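Local structure of DNA repair protein PprA (6MC8) at residues 189-195 with 260-266; 83-87 with 139-143; 147-151 with 169-173. The protein is a DNA-binding protein of DNA damage repair, probably also involved in genome segregation and filament formation. The protein carries 2 engineered substitutions. All coordinates share one frame; numbering follows the deposited sequence.

The three contacts illustrate how bonding changes with place in one fold. Interaction 1 is a buried pairing of two strands, knit by regular backbone hydrogen bonds. Interaction 2 lies nearer the surface and joins two loops by oblique rings, apolar packing and a water. Interaction 3, partly buried, ties the loop carrying 147-151 to strand 168-176 of the sheet that interaction 1 also builds, through a single backbone bridge. Neighbouring contacts meet: E193 packs on L85 and I142, W172 lies against E193 and H195, and the E169 carboxylate takes the backbone N-H of I142. The three therefore form a mutually touching cluster, their centres about 13 to 14 Å apart.

Interaction 1: residues 189-195 with 260-266; sequences TLAVEVH and SSAVVRE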
loop_
_atom_site.group_PDB
_atom_site.type_symbol
_atom_site.label_atom_id
_atom_site.label_comp_id
_atom_site.label_asym_id
_atom_site.label_seq_id
_atom_site.Cartn_x
_atom_site.Cartn_y
_atom_site.Cartn_z
ATOM N N THR A 189 -2.204 5.040 9.571
ATOM C CA THR A 189 -2.285 4.468 10.906
ATOM C C THR A 189 -1.200 3.414 11.087
ATOM O O THR A 189 -1.236 2.369 10.433
ATOM C CB THR A 189 -3.661 3.849 11.141
ATOM O OG1 THR A 189 -4.676 4.831 10.919
ATOM C CG2 THR A 189 -3.775 3.334 12.560
ATOM N N LEU A 190 -0.247 3.683 11.972
ATOM C CA LEU A 190 0.692 2.674 12.436
ATOM C C LEU A 190 0.075 1.944 13.618
ATOM O O LEU A 190 -0.543 2.566 14.483
ATOM C CB LEU A 190 2.029 3.293 12.848
ATOM C CG LEU A 190 3.125 2.322 13.294
ATOM C CD1 LEU A 190 3.578 1.456 12.142
ATOM C CD2 LEU A 190 4.290 3.042 13.921
ATOM N N ALA A 191 0.231 0.628 13.649
ATOM C CA ALA A 191 -0.385 -0.173 14.691
ATOM C C ALA A 191 0.531 -1.312 15.104
ATOM O O ALA A 191 1.341 -1.793 14.309
ATOM C CB ALA A 191 -1.724 -0.717 14.230
ATOM N N VAL A 192 0.398 -1.737 16.355
ATOM C CA VAL A 192 1.179 -2.838 16.902
ATOM C C VAL A 192 0.276 -3.666 17.812
ATOM O O VAL A 192 -0.532 -3.119 18.572
ATOM C CB VAL A 192 2.450 -2.330 17.623
ATOM C CG1 VAL A 192 2.129 -1.353 18.728
ATOM C CG2 VAL A 192 3.277 -3.477 18.165
ATOM N N GLU A 193 0.358 -4.985 17.674
ATOM C CA GLU A 193 -0.402 -5.923 18.484
ATOM C C GLU A 193 0.566 -6.687 19.370
ATOM O O GLU A 193 1.637 -7.087 18.915
ATOM C CB GLU A 193 -1.196 -6.893 17.606
ATOM C CG GLU A 193 -2.055 -7.878 18.375
ATOM C CD GLU A 193 -2.802 -8.827 17.476
ATOM O OE1 GLU A 193 -2.626 -8.748 16.248
ATOM O OE2 GLU A 193 -3.569 -9.655 17.994
ATOM N N VAL A 194 0.198 -6.865 20.631
ATOM C CA VAL A 194 0.935 -7.689 21.578
ATOM C C VAL A 194 -0.009 -8.772 22.075
ATOM O O VAL A 194 -1.078 -8.468 22.612
ATOM C CB VAL A 194 1.492 -6.842 22.735
ATOM C CG1 VAL A 194 1.978 -7.711 23.847
ATOM C CG2 VAL A 194 2.628 -5.982 22.242
ATOM N N HIS A 195 0.382 -10.029 21.896
ATOM C CA HIS A 195 -0.512 -11.166 22.067
ATOM C C HIS A 195 0.082 -12.200 23.011
ATOM O O HIS A 195 1.187 -12.693 22.780
ATOM C CB HIS A 195 -0.799 -11.815 20.721
ATOM C CG HIS A 195 -1.681 -13.017 20.797
ATOM N ND1 HIS A 195 -3.042 -12.933 20.976
ATOM C CD2 HIS A 195 -1.395 -14.336 20.710
ATOM C CE1 HIS A 195 -3.557 -14.148 20.997
ATOM N NE2 HIS A 195 -2.578 -15.017 20.841
ATOM N N SER A 260 -6.701 -11.756 25.173
ATOM C CA SER A 260 -5.440 -12.315 24.718
ATOM C C SER A 260 -4.545 -11.322 23.992
ATOM O O SER A 260 -3.365 -11.620 23.797
ATOM C CB SER A 260 -5.681 -13.525 23.802
ATOM O OG SER A 260 -6.275 -13.137 22.583
ATOM N N SER A 261 -5.050 -10.157 23.599
ATOM C CA SER A 261 -4.239 -9.200 22.869
ATOM C C SER A 261 -4.467 -7.793 23.404
ATOM O O SER A 261 -5.312 -7.559 24.268
ATOM C CB SER A 261 -4.525 -9.240 21.364
ATOM O OG SER A 261 -4.115 -10.465 20.795
ATOM N N ALA A 262 -3.670 -6.865 22.886
ATOM C CA ALA A 262 -3.819 -5.439 23.118
ATOM C C ALA A 262 -3.191 -4.707 21.945
ATOM O O ALA A 262 -2.064 -5.010 21.551
ATOM C CB ALA A 262 -3.170 -5.001 24.433
ATOM N N VAL A 263 -3.926 -3.753 21.380
ATOM C CA VAL A 263 -3.518 -3.057 20.168
ATOM C C VAL A 263 -3.382 -1.570 20.469
ATOM O O VAL A 263 -4.286 -0.961 21.051
ATOM C CB VAL A 263 -4.523 -3.298 19.021
ATOM C CG1 VAL A 263 -4.100 -2.564 17.765
ATOM C CG2 VAL A 263 -4.677 -4.780 18.743
ATOM N N VAL A 264 -2.251 -0.987 20.076
ATOM C CA VAL A 264 -2.026 0.451 20.151
ATOM C C VAL A 264 -1.871 0.982 18.734
ATOM O O VAL A 264 -1.108 0.426 17.938
ATOM C CB VAL A 264 -0.795 0.790 21.012
ATOM C CG1 VAL A 264 -0.523 2.279 21.003
ATOM C CG2 VAL A 264 -1.007 0.330 22.427
ATOM N N ARG A 265 -2.603 2.048 18.415
ATOM C CA ARG A 265 -2.591 2.646 17.091
ATOM C C ARG A 265 -2.126 4.095 17.163
ATOM O O ARG A 265 -2.266 4.761 18.191
ATOM C CB ARG A 265 -3.974 2.576 16.443
ATOM C CG ARG A 265 -4.409 1.170 16.100
ATOM C CD ARG A 265 -5.799 1.146 15.516
ATOM N NE ARG A 265 -6.226 -0.205 15.179
ATOM C CZ ARG A 265 -6.852 -1.021 16.016
ATOM N NH1 ARG A 265 -7.120 -0.632 17.250
ATOM N NH2 ARG A 265 -7.203 -2.230 15.619
ATOM N N GLU A 266 -1.562 4.570 16.058
ATOM C CA GLU A 266 -1.058 5.929 15.949
ATOM C C GLU A 266 -1.261 6.439 14.532
ATOM O O GLU A 266 -0.844 5.797 13.568
ATOM C CB GLU A 266 0.421 6.006 16.316
ATOM C CG GLU A 266 0.989 7.406 16.250
ATOM C CD GLU A 266 0.419 8.327 17.304
ATOM O OE1 GLU A 266 0.088 7.857 18.408
ATOM O OE2 GLU A 266 0.281 9.527 17.019
#
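Residues 189-195 run antiparallel to 260-266, the strand axes coming within 4.6 Å, with two sound hydrogen-bonded pairs, L190 with E266 and V192 with V264, and A191 opposite R265 between them. L190 and E266 exchange two N-H to O bonds, whereas the two between V192 and V264 are longer. On the face carrying E193 and H195, the hydroxyl of S261 is gripped twice. H195 ND1 donates to S261 OG at 2.7 Å, nearly in the ring plane, and S261 OG donates to E193 OE2 at 3.0 Å, meeting its anti lone pair. An extended chain with CG anti to the backbone N (chi1 -178°) lets E193 reach that far, while its other oxygen, OE1, forms a salt bridge with R182. The two strands close one side of a four-stranded antiparallel sheet, strand 261-267 joining after a largely helical excursion. Nearby, V263 CG1 sits over the centre of the R265 guanidinium, whose NH1 is salt-bridged to D78, and A191 CB meets R265 CG at 3.8 Å. On the other face V192 CG1 approaches V264 CB at 4.3 Å, and helix 274-304 packs over V192, V194 and V264.

Interaction 2: residues 83-87 with 139-143; sequences GLLHL and EWGIL
The imidazole of H86 leans over one face of the W140 indole, CE1 standing 3.3 Å above its plane and displaced toward the rim. The nearest indole atoms are CG and CD1, each 3.4 Å from H86 CE1. The two planes are inclined at 40°, so the rings meet obliquely. L87 CG of the same turn lies over a face of the imidazole, and G83 O lies at its edge, in plane; the indole in turn is held at NE1 by a hydrogen bond to M129 O. H86 reaches W140 because its CG stands between the backbone N and the carbonyl carbon (chi1 66°). At the root of the side chain, H86 CB rests 3.3 Å from G141 O, and H86 CA makes a CH...O contact with I142 O.

Beside the rings, L85 and I142 lie alongside each other and point the same way, L85 CB to I142 CG2 at 3.7 Å and the two CD1 atoms, of L85 and I142, at 3.8 Å. The residues from L84 to L87 form a type I beta turn closed by L87 N to L84 O, which presents L85 and H86 together to the other loop. This is loop-on-loop packing: the connection between helix 62-80 and strand 89-95 meets the long one that follows helix 119-127. With an alanine at H86, the W140 face is likely to lose the ring lying over it and the bridging water its ND1 partner.

That water lies 2.9 Å from H86 ND1 and donates weakly to G83 O and G141 O. The direct contacts are thus van der Waals and CH...O in kind, and the hydrogen bonding between the loops passes through the water.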
loop_
_atom_site.group_PDB
_atom_site.type_symbol
_atom_site.label_atom_id
_atom_site.label_comp_id
_atom_site.label_asym_id
_atom_site.label_seq_id
_atom_site.Cartn_x
_atom_site.Cartn_y
_atom_site.Cartn_z
ATOM N N GLY A 83 -8.134 -12.843 15.926
ATOM C CA GLY A 83 -7.562 -12.862 14.596
ATOM C C GLY A 83 -8.536 -12.428 13.528
ATOM O O GLY A 83 -8.522 -12.977 12.421
ATOM N N LEU A 84 -9.387 -11.452 13.835
ATOM C CA LEU A 84 -10.412 -10.980 12.918
ATOM C C LEU A 84 -10.190 -9.515 12.561
ATOM O O LEU A 84 -11.136 -8.789 12.264
ATOM C CB LEU A 84 -11.800 -11.185 13.517
ATOM C CG LEU A 84 -12.107 -12.615 13.967
ATOM C CD1 LEU A 84 -13.507 -12.727 14.548
ATOM C CD2 LEU A 84 -11.888 -13.616 12.861
ATOM N N LEU A 85 -8.930 -9.077 12.594
ATOM C CA LEU A 85 -8.583 -7.694 12.292
ATOM C C LEU A 85 -8.685 -7.376 10.809
ATOM O O LEU A 85 -8.757 -6.200 10.442
ATOM C CB LEU A 85 -7.174 -7.402 12.802
ATOM C CG LEU A 85 -7.026 -7.400 14.320
ATOM C CD1 LEU A 85 -5.571 -7.348 14.731
ATOM C CD2 LEU A 85 -7.774 -6.222 14.891
ATOM N N HIS A 86 -8.688 -8.394 9.952
ATOM C CA HIS A 86 -8.930 -8.226 8.528
ATOM C C HIS A 86 -10.406 -8.058 8.199
ATOM O O HIS A 86 -10.736 -7.756 7.049
ATOM C CB HIS A 86 -8.371 -9.424 7.765
ATOM C CG HIS A 86 -9.074 -10.707 8.066
ATOM N ND1 HIS A 86 -8.869 -11.411 9.231
ATOM C CD2 HIS A 86 -9.974 -11.418 7.350
ATOM C CE1 HIS A 86 -9.622 -12.494 9.224
ATOM N NE2 HIS A 86 -10.300 -12.523 8.094
ATOM N N LEU A 87 -11.289 -8.253 9.168
ATOM C CA LEU A 87 -12.717 -8.055 9.003
ATOM C C LEU A 87 -13.122 -6.736 9.647
ATOM O O LEU A 87 -12.457 -6.230 10.552
ATOM C CB LEU A 87 -13.501 -9.210 9.630
ATOM C CG LEU A 87 -13.197 -10.611 9.098
ATOM C CD1 LEU A 87 -13.933 -11.661 9.903
ATOM C CD2 LEU A 87 -13.527 -10.730 7.625
ATOM N N GLU A 139 -3.457 -17.236 11.660
ATOM C CA GLU A 139 -2.708 -17.248 10.412
ATOM C C GLU A 139 -3.135 -16.169 9.433
ATOM O O GLU A 139 -2.440 -15.966 8.433
ATOM C CB GLU A 139 -2.831 -18.605 9.712
ATOM C CG GLU A 139 -2.016 -19.717 10.324
ATOM C CD GLU A 139 -2.204 -21.029 9.595
ATOM O OE1 GLU A 139 -3.100 -21.104 8.733
ATOM O OE2 GLU A 139 -1.450 -21.979 9.870
ATOM N N TRP A 140 -4.253 -15.490 9.679
ATOM C CA TRP A 140 -4.688 -14.443 8.768
ATOM C C TRP A 140 -3.753 -13.247 8.839
ATOM O O TRP A 140 -3.223 -12.911 9.900
ATOM C CB TRP A 140 -6.103 -13.953 9.084
ATOM C CG TRP A 140 -7.231 -14.929 8.963
ATOM C CD1 TRP A 140 -8.040 -15.360 9.966
ATOM C CD2 TRP A 140 -7.653 -15.620 7.785
ATOM N NE1 TRP A 140 -8.964 -16.243 9.483
ATOM C CE2 TRP A 140 -8.744 -16.427 8.146
ATOM C CE3 TRP A 140 -7.222 -15.627 6.458
ATOM C CZ2 TRP A 140 -9.404 -17.239 7.233
ATOM C CZ3 TRP A 140 -7.880 -16.429 5.555
ATOM C CH2 TRP A 140 -8.958 -17.225 5.944
ATOM N N GLY A 141 -3.552 -12.606 7.695
ATOM C CA GLY A 141 -2.979 -11.286 7.688
ATOM C C GLY A 141 -4.025 -10.230 7.992
ATOM O O GLY A 141 -5.201 -10.372 7.674
ATOM N N ILE A 142 -3.575 -9.157 8.635
ATOM C CA ILE A 142 -4.462 -8.048 8.963
ATOM C C ILE A 142 -4.787 -7.245 7.711
ATOM O O ILE A 142 -5.946 -6.912 7.443
ATOM C CB ILE A 142 -3.817 -7.173 10.048
ATOM C CG1 ILE A 142 -3.545 -8.022 11.281
ATOM C CG2 ILE A 142 -4.699 -5.992 10.381
ATOM C CD1 ILE A 142 -2.670 -7.371 12.267
ATOM N N LEU A 143 -3.768 -6.938 6.927
ATOM C CA LEU A 143 -3.925 -6.289 5.640
ATOM C C LEU A 143 -4.497 -7.284 4.633
ATOM O O LEU A 143 -4.622 -8.475 4.924
ATOM C CB LEU A 143 -2.571 -5.739 5.196
ATOM C CG LEU A 143 -1.958 -4.634 6.046
ATOM C CD1 LEU A 143 -0.637 -4.229 5.452
ATOM C CD2 LEU A 143 -2.889 -3.455 6.147
HETATM O O HOH W 1 -6.409 -11.004 10.675
#

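Interaction 3: residues 147-151 with 169-173; sequences HRVTL and ETHWT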
loop_
_atom_site.group_PDB
_atom_site.type_symbol
_atom_site.label_atom_id
_atom_site.label_comp_id
_atom_site.label_asym_id
_atom_site.label_seq_id
_atom_site.Cartn_x
_atom_site.Cartn_y
_atom_site.Cartn_z
ATOM N N HIS A 147 2.653 -9.398 0.914
ATOM C CA HIS A 147 3.903 -9.770 1.555
ATOM C C HIS A 147 3.874 -9.383 3.026
ATOM O O HIS A 147 3.670 -8.215 3.366
ATOM C CB HIS A 147 5.078 -9.099 0.859
ATOM C CG HIS A 147 6.406 -9.466 1.437
ATOM N ND1 HIS A 147 7.016 -10.674 1.184
ATOM C CD2 HIS A 147 7.229 -8.798 2.275
ATOM C CE1 HIS A 147 8.166 -10.726 1.828
ATOM N NE2 HIS A 147 8.319 -9.600 2.499
ATOM N N ARG A 148 4.079 -10.362 3.896
ATOM C CA ARG A 148 4.288 -10.104 5.309
ATOM C C ARG A 148 5.755 -10.313 5.651
ATOM O O ARG A 148 6.409 -11.200 5.098
ATOM C CB ARG A 148 3.383 -10.977 6.176
ATOM C CG ARG A 148 1.934 -10.529 6.135
ATOM C CD ARG A 148 1.059 -11.298 7.095
ATOM N NE ARG A 148 0.774 -12.660 6.670
ATOM C CZ ARG A 148 0.200 -13.566 7.449
ATOM N NH1 ARG A 148 -0.118 -13.256 8.695
ATOM N NH2 ARG A 148 -0.041 -14.783 6.993
ATOM N N VAL A 149 6.264 -9.484 6.554
ATOM C CA VAL A 149 7.693 -9.424 6.834
ATOM C C VAL A 149 8.057 -10.506 7.838
ATOM O O VAL A 149 7.417 -10.638 8.887
ATOM C CB VAL A 149 8.080 -8.032 7.361
ATOM C CG1 VAL A 149 9.572 -7.946 7.650
ATOM C CG2 VAL A 149 7.659 -6.967 6.389
ATOM N N THR A 150 9.088 -11.280 7.521
ATOM C CA THR A 150 9.708 -12.185 8.482
ATOM C C THR A 150 10.828 -11.408 9.162
ATOM O O THR A 150 11.885 -11.175 8.574
ATOM C CB THR A 150 10.225 -13.444 7.797
ATOM O OG1 THR A 150 9.140 -14.118 7.153
ATOM C CG2 THR A 150 10.842 -14.378 8.812
ATOM N N LEU A 151 10.591 -10.993 10.401
ATOM C CA LEU A 151 11.557 -10.163 11.103
ATOM C C LEU A 151 12.733 -10.991 11.603
ATOM O O LEU A 151 12.557 -11.958 12.350
ATOM C CB LEU A 151 10.886 -9.436 12.267
ATOM C CG LEU A 151 9.909 -8.305 11.940
ATOM C CD1 LEU A 151 9.195 -7.842 13.187
ATOM C CD2 LEU A 151 10.645 -7.146 11.316
ATOM N N GLU A 169 3.176 -5.025 6.761
ATOM C CA GLU A 169 2.640 -5.817 7.887
ATOM C C GLU A 169 3.690 -6.846 8.249
ATOM O O GLU A 169 4.228 -7.449 7.380
ATOM C CB GLU A 169 1.390 -6.592 7.494
ATOM C CG GLU A 169 0.873 -7.467 8.594
ATOM C CD GLU A 169 -0.387 -8.197 8.238
ATOM O OE1 GLU A 169 -0.893 -7.988 7.118
ATOM O OE2 GLU A 169 -0.872 -8.979 9.079
ATOM N N THR A 170 3.999 -6.974 9.515
ATOM C CA THR A 170 4.958 -8.017 9.932
ATOM C C THR A 170 4.216 -9.276 10.363
ATOM O O THR A 170 3.040 -9.230 10.683
ATOM C CB THR A 170 5.951 -7.576 11.002
ATOM O OG1 THR A 170 5.278 -7.432 12.233
ATOM C CG2 THR A 170 6.618 -6.268 10.704
ATOM N N HIS A 171 4.940 -10.381 10.301
ATOM C CA HIS A 171 4.532 -11.704 10.809
ATOM C C HIS A 171 4.768 -11.700 12.315
ATOM O O HIS A 171 5.421 -10.839 12.839
ATOM C CB HIS A 171 5.380 -12.830 10.201
ATOM C CG HIS A 171 4.974 -13.393 8.880
ATOM N ND1 HIS A 171 3.839 -14.097 8.694
ATOM C CD2 HIS A 171 5.608 -13.437 7.703
ATOM C CE1 HIS A 171 3.769 -14.485 7.457
ATOM N NE2 HIS A 171 4.817 -14.100 6.842
ATOM N N TRP A 172 4.265 -12.696 13.000
ATOM C CA TRP A 172 4.482 -12.802 14.434
ATOM C C TRP A 172 5.964 -12.980 14.737
ATOM O O TRP A 172 6.670 -13.731 14.062
ATOM C CB TRP A 172 3.702 -13.979 15.012
ATOM C CG TRP A 172 2.216 -13.846 15.008
ATOM C CD1 TRP A 172 1.340 -14.487 14.193
ATOM C CD2 TRP A 172 1.432 -13.012 15.860
ATOM N NE1 TRP A 172 0.057 -14.118 14.492
ATOM C CE2 TRP A 172 0.087 -13.207 15.511
ATOM C CE3 TRP A 172 1.738 -12.117 16.885
ATOM C CZ2 TRP A 172 -0.949 -12.550 16.156
ATOM C CZ3 TRP A 172 0.714 -11.463 17.514
ATOM C CH2 TRP A 172 -0.617 -11.681 17.149
ATOM N N THR A 173 6.438 -12.267 15.752
ATOM C CA THR A 173 7.791 -12.421 16.249
ATOM C C THR A 173 7.717 -12.488 17.771
ATOM O O THR A 173 6.783 -11.938 18.364
ATOM C CB THR A 173 8.705 -11.270 15.749
ATOM O OG1 THR A 173 10.075 -11.533 16.070
ATOM C CG2 THR A 173 8.323 -9.939 16.325
HETATM O O HOH W 2 5.041 -5.878 4.123
#
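Two backbone hydrogen bonds join V149 to the 169-173 segment, V149 N to E169 O at 3.0 Å and H171 N to V149 O at 2.9 Å, both donors lying in the carbonyl plane of their acceptor. They make a single bridge, with the segments running within 33° of one direction, so 147-151 borders strand 168-176 only briefly. A water extends the link, donating to H147 O and accepting a weak bond from E169 N; H147 O is also bound by R166 of the second subunit.

Farther out, R148 CB sits over the H171 ring, 3.6 Å from its centroid, in a CH-pi contact. The bend at chi3 (-74°) brings the guanidinium round so that H171 CE1 lies over its face, the two planes 42° apart. R148 also runs alongside E169, CD to CD 3.6 Å. L151 CD1 touches T170 CG2 and T173 CG2, each at 3.9 Å, while helix 156-163 packs on V149 and L151.

R148 NH1 and E169 OE2, 4.4 Å apart, are too distant for a salt bridge. R148 NH2 binds E139 O, and the E169 carboxylate takes the N-H groups of I142 and L143; these two donors and the nearby arginine would all probably favour an ionised E169.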